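Local structure of porin (Rhodobacter blasticus, 3PRN) at residues A199-W212 with G221-G233. The protein forms trimeric outer-membrane channels that let small hydrophilic solutes up to about 0.6 kDa diffuse passively. The protein carries 1 engineered substitution. Numbering follows the deposited sequence.
Sequences AYKFNDAGTVGLNW and GDQVTLYGNYAFG
Strands 206-212 and 223-232 pair antiparallel, their axes 4.7 Å apart, through seven backbone hydrogen bonds that run from A231 N to A205 O at one end to the reciprocal pair N211-T225 at the other. Alternation puts T207, N211, T225, Y227 and N229 on one face and V208, L210, W212, L226 and Y230 on the other. Where Y227 faces G209, the glycine gives its CA to the tyrosine ring, 4.0 Å from the centroid and over one face in a CH-pi contact. With CG between its own backbone N and carbonyl carbon (chi1 68°), Y227 leans across the neighbouring strand, and its OH donates to a water 2.6 Å away that in turn donates to N211 OD1. Shortening Y227 to an alanine is likely to uncover G209 CA and leave this water without its tyrosine donor. The L210 face is largely apolar: L210 CD1 lies 4.2 Å from L226 CB, and at the end of the hairpin the Y230 ring takes A205 CB over one face, consistent with a lipid-facing belt. On the Y227 face, N211 ND2 hydrogen-bonds L94 O and T225 OG1 hydrogen-bonds G108 O, while strands 193-200 and 235-244 flank the hairpin in the 16-stranded barrel.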
ATOM      1  N   ALA A 199       4.405 -12.023 -38.309  1.00 34.23           N
ATOM      2  CA  ALA A 199       3.930 -13.307 -37.865  1.00 37.18           C
ATOM      3  C   ALA A 199       2.813 -13.806 -38.809  1.00 39.91           C
ATOM      4  O   ALA A 199       2.017 -13.043 -39.370  1.00 39.20           O
ATOM      5  CB  ALA A 199       3.367 -13.242 -36.443  1.00 33.82           C
ATOM      6  N   TYR A 200       2.757 -15.119 -38.897  1.00 42.84           N
ATOM      7  CA  TYR A 200       1.786 -15.775 -39.769  1.00 46.19           C
ATOM      8  C   TYR A 200       1.063 -16.847 -38.987  1.00 48.07           C
ATOM      9  O   TYR A 200       1.756 -17.727 -38.468  1.00 47.38           O
ATOM     10  CB  TYR A 200       2.586 -16.417 -40.946  1.00 47.87           C
ATOM     11  CG  TYR A 200       1.691 -17.097 -41.955  1.00 55.21           C
ATOM     12  CD1 TYR A 200       0.681 -16.382 -42.603  1.00 57.94           C
ATOM     13  CD2 TYR A 200       1.824 -18.450 -42.259  1.00 58.41           C
ATOM     14  CE1 TYR A 200      -0.178 -16.994 -43.509  1.00 60.53           C
ATOM     15  CE2 TYR A 200       0.992 -19.069 -43.188  1.00 60.55           C
ATOM     16  CZ  TYR A 200      -0.016 -18.339 -43.792  1.00 61.73           C
ATOM     17  OH  TYR A 200      -0.853 -18.935 -44.716  1.00 63.32           O
ATOM     18  N   LYS A 201      -0.262 -16.774 -38.889  1.00 50.22           N
ATOM     19  CA  LYS A 201      -1.014 -17.817 -38.173  1.00 54.61           C
ATOM     20  C   LYS A 201      -1.289 -18.939 -39.199  1.00 56.23           C
ATOM     21  O   LYS A 201      -2.214 -18.833 -39.980  1.00 56.63           O
ATOM     22  CB  LYS A 201      -2.309 -17.368 -37.576  1.00 57.10           C
ATOM     23  CG  LYS A 201      -2.241 -16.156 -36.641  1.00 61.43           C
ATOM     24  CD  LYS A 201      -3.626 -15.971 -36.024  1.00 64.37           C
ATOM     25  CE  LYS A 201      -3.813 -14.639 -35.311  1.00 66.41           C
ATOM     26  NZ  LYS A 201      -5.135 -14.685 -34.557  1.00 67.86           N
ATOM     27  N   PHE A 202      -0.356 -19.867 -39.298  1.00 58.63           N
ATOM     28  CA  PHE A 202      -0.364 -20.898 -40.318  1.00 61.68           C
ATOM     29  C   PHE A 202      -1.407 -21.959 -40.007  1.00 62.60           C
ATOM     30  O   PHE A 202      -1.435 -23.038 -40.603  1.00 63.45           O
ATOM     31  CB  PHE A 202       0.999 -21.495 -40.589  1.00 65.00           C
ATOM     32  CG  PHE A 202       1.506 -22.516 -39.623  1.00 68.28           C
ATOM     33  CD1 PHE A 202       1.235 -23.865 -39.785  1.00 69.69           C
ATOM     34  CD2 PHE A 202       2.291 -22.132 -38.544  1.00 69.50           C
ATOM     35  CE1 PHE A 202       1.710 -24.811 -38.897  1.00 70.80           C
ATOM     36  CE2 PHE A 202       2.778 -23.075 -37.654  1.00 70.40           C
ATOM     37  CZ  PHE A 202       2.492 -24.416 -37.826  1.00 71.00           C
ATOM     38  N   ASN A 203      -2.377 -21.586 -39.186  1.00 63.54           N
ATOM     39  CA  ASN A 203      -3.494 -22.498 -38.881  1.00 64.66           C
ATOM     40  C   ASN A 203      -4.383 -21.687 -37.928  1.00 64.22           C
ATOM     41  O   ASN A 203      -4.222 -20.457 -37.809  1.00 65.11           O
ATOM     42  CB  ASN A 203      -3.002 -23.725 -38.123  1.00 68.36           C
ATOM     43  CG  ASN A 203      -3.100 -25.045 -38.879  1.00 70.91           C
ATOM     44  OD1 ASN A 203      -4.051 -25.261 -39.621  1.00 72.38           O
ATOM     45  ND2 ASN A 203      -2.155 -25.957 -38.717  1.00 71.10           N
ATOM     46  N   ASP A 204      -5.260 -22.398 -37.289  1.00 63.97           N
ATOM     47  CA  ASP A 204      -6.136 -21.887 -36.225  1.00 62.90           C
ATOM     48  C   ASP A 204      -5.361 -22.136 -34.917  1.00 61.29           C
ATOM     49  O   ASP A 204      -5.650 -21.525 -33.874  1.00 61.76           O
ATOM     50  CB  ASP A 204      -7.391 -22.752 -36.243  1.00 67.75           C
ATOM     51  CG  ASP A 204      -7.154 -24.084 -36.963  1.00 71.81           C
ATOM     52  OD1 ASP A 204      -5.955 -24.557 -37.066  1.00 73.31           O
ATOM     53  OD2 ASP A 204      -8.145 -24.732 -37.472  1.00 73.86           O
ATOM     54  N   ALA A 205      -4.370 -23.032 -35.090  1.00 59.47           N
ATOM     55  CA  ALA A 205      -3.567 -23.617 -33.995  1.00 56.73           C
ATOM     56  C   ALA A 205      -2.101 -23.213 -33.908  1.00 54.59           C
ATOM     57  O   ALA A 205      -1.503 -23.286 -32.829  1.00 54.90           O
ATOM     58  CB  ALA A 205      -3.544 -25.142 -34.128  1.00 56.92           C
ATOM     59  N   GLY A 206      -1.469 -22.838 -35.013  1.00 52.98           N
ATOM     60  CA  GLY A 206      -0.067 -22.474 -34.959  1.00 49.36           C
ATOM     61  C   GLY A 206       0.238 -21.071 -35.423  1.00 47.31           C
ATOM     62  O   GLY A 206      -0.511 -20.442 -36.165  1.00 47.04           O
ATOM     63  N   THR A 207       1.415 -20.594 -34.979  1.00 45.10           N
ATOM     64  CA  THR A 207       1.888 -19.282 -35.447  1.00 41.14           C
ATOM     65  C   THR A 207       3.399 -19.317 -35.584  1.00 39.25           C
ATOM     66  O   THR A 207       4.087 -20.006 -34.816  1.00 38.43           O
ATOM     67  CB  THR A 207       1.269 -18.117 -34.695  1.00 41.85           C
ATOM     68  OG1 THR A 207       2.235 -17.127 -34.358  1.00 43.11           O
ATOM     69  CG2 THR A 207       0.498 -18.485 -33.463  1.00 41.83           C
ATOM     70  N   VAL A 208       3.988 -18.641 -36.568  1.00 36.77           N
ATOM     71  CA  VAL A 208       5.420 -18.591 -36.748  1.00 34.12           C
ATOM     72  C   VAL A 208       5.740 -17.112 -36.982  1.00 33.47           C
ATOM     73  O   VAL A 208       4.967 -16.436 -37.679  1.00 33.84           O
ATOM     74  CB  VAL A 208       5.955 -19.456 -37.888  0.50 32.45           C
ATOM     75  CG1 VAL A 208       5.362 -19.026 -39.228  0.50 33.21           C
ATOM     76  CG2 VAL A 208       7.467 -19.417 -37.931  0.50 31.44           C
ATOM     77  N   GLY A 209       6.813 -16.625 -36.375  1.00 31.84           N
ATOM     78  CA  GLY A 209       7.135 -15.227 -36.552  1.00 30.52           C
ATOM     79  C   GLY A 209       8.658 -15.012 -36.546  1.00 29.58           C
ATOM     80  O   GLY A 209       9.488 -15.855 -36.229  1.00 29.54           O
ATOM     81  N   LEU A 210       8.999 -13.814 -36.936  1.00 29.12           N
ATOM     82  CA  LEU A 210      10.340 -13.334 -37.078  1.00 29.34           C
ATOM     83  C   LEU A 210      10.391 -11.885 -36.638  1.00 28.60           C
ATOM     84  O   LEU A 210       9.748 -11.044 -37.250  1.00 29.28           O
ATOM     85  CB  LEU A 210      10.711 -13.440 -38.577  1.00 31.85           C
ATOM     86  CG  LEU A 210      12.125 -13.077 -38.966  1.00 35.22           C
ATOM     87  CD1 LEU A 210      13.090 -14.156 -38.484  1.00 35.46           C
ATOM     88  CD2 LEU A 210      12.190 -13.027 -40.509  1.00 37.80           C
ATOM     89  N   ASN A 211      11.225 -11.595 -35.659  1.00 28.07           N
ATOM     90  CA  ASN A 211      11.453 -10.248 -35.194  1.00 27.75           C
ATOM     91  C   ASN A 211      12.925  -9.888 -35.439  1.00 27.93           C
ATOM     92  O   ASN A 211      13.806 -10.737 -35.185  1.00 28.32           O
ATOM     93  CB  ASN A 211      11.218 -10.171 -33.666  1.00 25.38           C
ATOM     94  CG  ASN A 211       9.756 -10.368 -33.311  1.00 26.40           C
ATOM     95  OD1 ASN A 211       8.848 -10.094 -34.115  1.00 25.06           O
ATOM     96  ND2 ASN A 211       9.477 -10.857 -32.094  1.00 25.37           N
ATOM     97  N   TRP A 212      13.162  -8.693 -35.891  1.00 27.59           N
ATOM     98  CA  TRP A 212      14.482  -8.165 -36.144  1.00 27.78           C
ATOM     99  C   TRP A 212      14.684  -6.920 -35.298  1.00 27.02           C
ATOM    100  O   TRP A 212      13.754  -6.084 -35.248  1.00 27.75           O
ATOM    101  CB  TRP A 212      14.565  -7.791 -37.673  1.00 30.70           C
ATOM    102  CG  TRP A 212      15.853  -7.054 -37.945  1.00 34.32           C
ATOM    103  CD1 TRP A 212      17.110  -7.601 -38.117  1.00 35.56           C
ATOM    104  CD2 TRP A 212      16.037  -5.624 -37.973  1.00 34.91           C
ATOM    105  NE1 TRP A 212      18.048  -6.591 -38.260  1.00 35.58           N
ATOM    106  CE2 TRP A 212      17.405  -5.371 -38.166  1.00 35.71           C
ATOM    107  CE3 TRP A 212      15.164  -4.543 -37.830  1.00 35.99           C
ATOM    108  CZ2 TRP A 212      17.914  -4.078 -38.272  1.00 35.90           C
ATOM    109  CZ3 TRP A 212      15.676  -3.256 -37.903  1.00 36.08           C
ATOM    110  CH2 TRP A 212      17.037  -3.037 -38.137  1.00 35.49           C
ATOM    111  N   GLY A 221      24.520  -5.745 -30.643  1.00 29.72           N
ATOM    112  CA  GLY A 221      24.428  -5.402 -32.060  1.00 29.39           C
ATOM    113  C   GLY A 221      23.048  -5.808 -32.566  1.00 30.12           C
ATOM    114  O   GLY A 221      22.089  -6.019 -31.767  1.00 30.64           O
ATOM    115  N   ASP A 222      22.852  -5.967 -33.861  1.00 28.84           N
ATOM    116  CA  ASP A 222      21.601  -6.373 -34.441  1.00 28.26           C
ATOM    117  C   ASP A 222      21.230  -7.793 -34.037  1.00 27.87           C
ATOM    118  O   ASP A 222      22.076  -8.611 -33.642  1.00 26.77           O
ATOM    119  CB  ASP A 222      21.597  -6.210 -35.956  1.00 32.45           C
ATOM    120  CG  ASP A 222      21.773  -4.742 -36.357  1.00 37.70           C
ATOM    121  OD1 ASP A 222      21.972  -3.816 -35.527  1.00 39.40           O
ATOM    122  OD2 ASP A 222      21.704  -4.492 -37.589  1.00 41.38           O
ATOM    123  N   GLN A 223      19.930  -8.066 -34.131  1.00 26.54           N
ATOM    124  CA  GLN A 223      19.448  -9.343 -33.611  1.00 25.75           C
ATOM    125  C   GLN A 223      18.276  -9.842 -34.401  1.00 25.88           C
ATOM    126  O   GLN A 223      17.385  -9.122 -34.841  1.00 26.25           O
ATOM    127  CB  GLN A 223      19.021  -9.020 -32.129  1.00 24.02           C
ATOM    128  CG  GLN A 223      18.240 -10.145 -31.453  1.00 22.53           C
ATOM    129  CD  GLN A 223      17.912  -9.846 -29.998  1.00 24.82           C
ATOM    130  OE1 GLN A 223      17.978  -8.718 -29.517  1.00 23.54           O
ATOM    131  NE2 GLN A 223      17.530 -10.894 -29.246  1.00 24.10           N
ATOM    132  N   VAL A 224      18.181 -11.160 -34.501  1.00 25.68           N
ATOM    133  CA  VAL A 224      17.025 -11.733 -35.191  1.00 25.89           C
ATOM    134  C   VAL A 224      16.512 -12.865 -34.321  1.00 25.93           C
ATOM    135  O   VAL A 224      17.299 -13.626 -33.752  1.00 26.03           O
ATOM    136  CB  VAL A 224      17.569 -12.318 -36.524  0.50 26.79           C
ATOM    137  CG1 VAL A 224      16.581 -13.286 -37.140  0.50 27.13           C
ATOM    138  CG2 VAL A 224      17.883 -11.155 -37.463  0.50 27.19           C
ATOM    139  N   THR A 225      15.194 -12.936 -34.193  1.00 26.27           N
ATOM    140  CA  THR A 225      14.571 -13.987 -33.385  1.00 25.97           C
ATOM    141  C   THR A 225      13.479 -14.619 -34.263  1.00 26.50           C
ATOM    142  O   THR A 225      12.663 -13.886 -34.826  1.00 27.25           O
ATOM    143  CB  THR A 225      13.880 -13.356 -32.124  1.00 23.39           C
ATOM    144  OG1 THR A 225      14.947 -12.796 -31.350  1.00 23.21           O
ATOM    145  CG2 THR A 225      13.134 -14.396 -31.331  1.00 24.05           C
ATOM    146  N   LEU A 226      13.557 -15.919 -34.328  1.00 26.89           N
ATOM    147  CA  LEU A 226      12.590 -16.744 -35.034  1.00 27.77           C
ATOM    148  C   LEU A 226      11.883 -17.600 -33.990  1.00 26.68           C
ATOM    149  O   LEU A 226      12.503 -18.294 -33.178  1.00 27.48           O
ATOM    150  CB  LEU A 226      13.317 -17.596 -36.096  1.00 30.41           C
ATOM    151  CG  LEU A 226      12.460 -18.745 -36.637  1.00 32.83           C
ATOM    152  CD1 LEU A 226      11.412 -18.145 -37.561  1.00 33.43           C
ATOM    153  CD2 LEU A 226      13.369 -19.746 -37.366  1.00 34.57           C
ATOM    154  N   TYR A 227      10.533 -17.510 -33.984  1.00 27.00           N
ATOM    155  CA  TYR A 227       9.814 -18.294 -32.984  1.00 26.85           C
ATOM    156  C   TYR A 227       8.534 -18.886 -33.532  1.00 26.88           C
ATOM    157  O   TYR A 227       8.030 -18.482 -34.580  1.00 26.92           O
ATOM    158  CB  TYR A 227       9.423 -17.391 -31.765  1.00 26.78           C
ATOM    159  CG  TYR A 227       8.376 -16.349 -32.134  1.00 27.13           C
ATOM    160  CD1 TYR A 227       8.798 -15.179 -32.749  1.00 27.92           C
ATOM    161  CD2 TYR A 227       7.014 -16.515 -31.941  1.00 28.00           C
ATOM    162  CE1 TYR A 227       7.931 -14.172 -33.119  1.00 28.24           C
ATOM    163  CE2 TYR A 227       6.113 -15.522 -32.323  1.00 28.74           C
ATOM    164  CZ  TYR A 227       6.569 -14.367 -32.907  1.00 29.68           C
ATOM    165  OH  TYR A 227       5.719 -13.349 -33.347  1.00 29.16           O
ATOM    166  N   GLY A 228       7.994 -19.822 -32.766  1.00 27.07           N
ATOM    167  CA  GLY A 228       6.737 -20.431 -33.180  1.00 28.82           C
ATOM    168  C   GLY A 228       6.021 -21.061 -31.998  1.00 30.31           C
ATOM    169  O   GLY A 228       6.631 -21.363 -30.961  1.00 29.51           O
ATOM    170  N   ASN A 229       4.724 -21.287 -32.167  1.00 30.08           N
ATOM    171  CA  ASN A 229       3.979 -21.935 -31.090  1.00 32.91           C
ATOM    172  C   ASN A 229       2.817 -22.722 -31.734  1.00 33.57           C
ATOM    173  O   ASN A 229       2.362 -22.374 -32.833  1.00 33.95           O
ATOM    174  CB  ASN A 229       3.455 -21.013 -30.017  1.00 31.34           C
ATOM    175  CG  ASN A 229       2.767 -19.804 -30.626  1.00 34.16           C
ATOM    176  OD1 ASN A 229       3.368 -18.713 -30.614  1.00 35.42           O
ATOM    177  ND2 ASN A 229       1.582 -19.999 -31.186  1.00 33.70           N
ATOM    178  N   TYR A 230       2.418 -23.748 -31.021  1.00 35.40           N
ATOM    179  CA  TYR A 230       1.344 -24.597 -31.523  1.00 36.80           C
ATOM    180  C   TYR A 230       0.475 -25.112 -30.386  1.00 37.69           C
ATOM    181  O   TYR A 230       1.009 -25.637 -29.411  1.00 36.82           O
ATOM    182  CB  TYR A 230       2.062 -25.748 -32.262  1.00 39.47           C
ATOM    183  CG  TYR A 230       1.118 -26.466 -33.196  1.00 48.88           C
ATOM    184  CD1 TYR A 230       0.868 -25.959 -34.468  1.00 52.35           C
ATOM    185  CD2 TYR A 230       0.483 -27.636 -32.786  1.00 52.23           C
ATOM    186  CE1 TYR A 230      -0.001 -26.610 -35.331  1.00 56.13           C
ATOM    187  CE2 TYR A 230      -0.395 -28.293 -33.647  1.00 56.08           C
ATOM    188  CZ  TYR A 230      -0.624 -27.774 -34.906  1.00 58.12           C
ATOM    189  OH  TYR A 230      -1.489 -28.435 -35.767  1.00 61.77           O
ATOM    190  N   ALA A 231      -0.842 -24.971 -30.549  1.00 37.91           N
ATOM    191  CA  ALA A 231      -1.788 -25.403 -29.522  1.00 39.67           C
ATOM    192  C   ALA A 231      -2.486 -26.713 -29.870  1.00 40.50           C
ATOM    193  O   ALA A 231      -3.032 -26.853 -30.962  1.00 40.63           O
ATOM    194  CB  ALA A 231      -2.832 -24.293 -29.360  1.00 38.90           C
ATOM    195  N   PHE A 232      -2.434 -27.657 -28.979  1.00 40.98           N
ATOM    196  CA  PHE A 232      -3.042 -28.962 -29.037  1.00 42.77           C
ATOM    197  C   PHE A 232      -4.098 -29.015 -27.903  1.00 41.74           C
ATOM    198  O   PHE A 232      -3.779 -29.529 -26.813  1.00 41.98           O
ATOM    199  CB  PHE A 232      -2.041 -30.053 -28.661  1.00 49.40           C
ATOM    200  CG  PHE A 232      -0.830 -30.198 -29.500  1.00 56.89           C
ATOM    201  CD1 PHE A 232      -0.936 -30.728 -30.799  1.00 59.78           C
ATOM    202  CD2 PHE A 232       0.431 -29.873 -29.009  1.00 59.21           C
ATOM    203  CE1 PHE A 232       0.190 -30.909 -31.589  1.00 61.23           C
ATOM    204  CE2 PHE A 232       1.555 -30.037 -29.812  1.00 61.65           C
ATOM    205  CZ  PHE A 232       1.435 -30.558 -31.101  1.00 62.03           C
ATOM    206  N   GLY A 233      -5.293 -28.488 -28.145  1.00 41.84           N
ATOM    207  CA  GLY A 233      -6.286 -28.553 -27.035  1.00 40.48           C
ATOM    208  C   GLY A 233      -5.889 -27.599 -25.909  1.00 39.69           C
ATOM    209  O   GLY A 233      -5.818 -26.389 -26.209  1.00 40.16           O
TER
HETATM  210  O   HOH W   1       6.679 -11.594 -34.929  1.00 25.81           O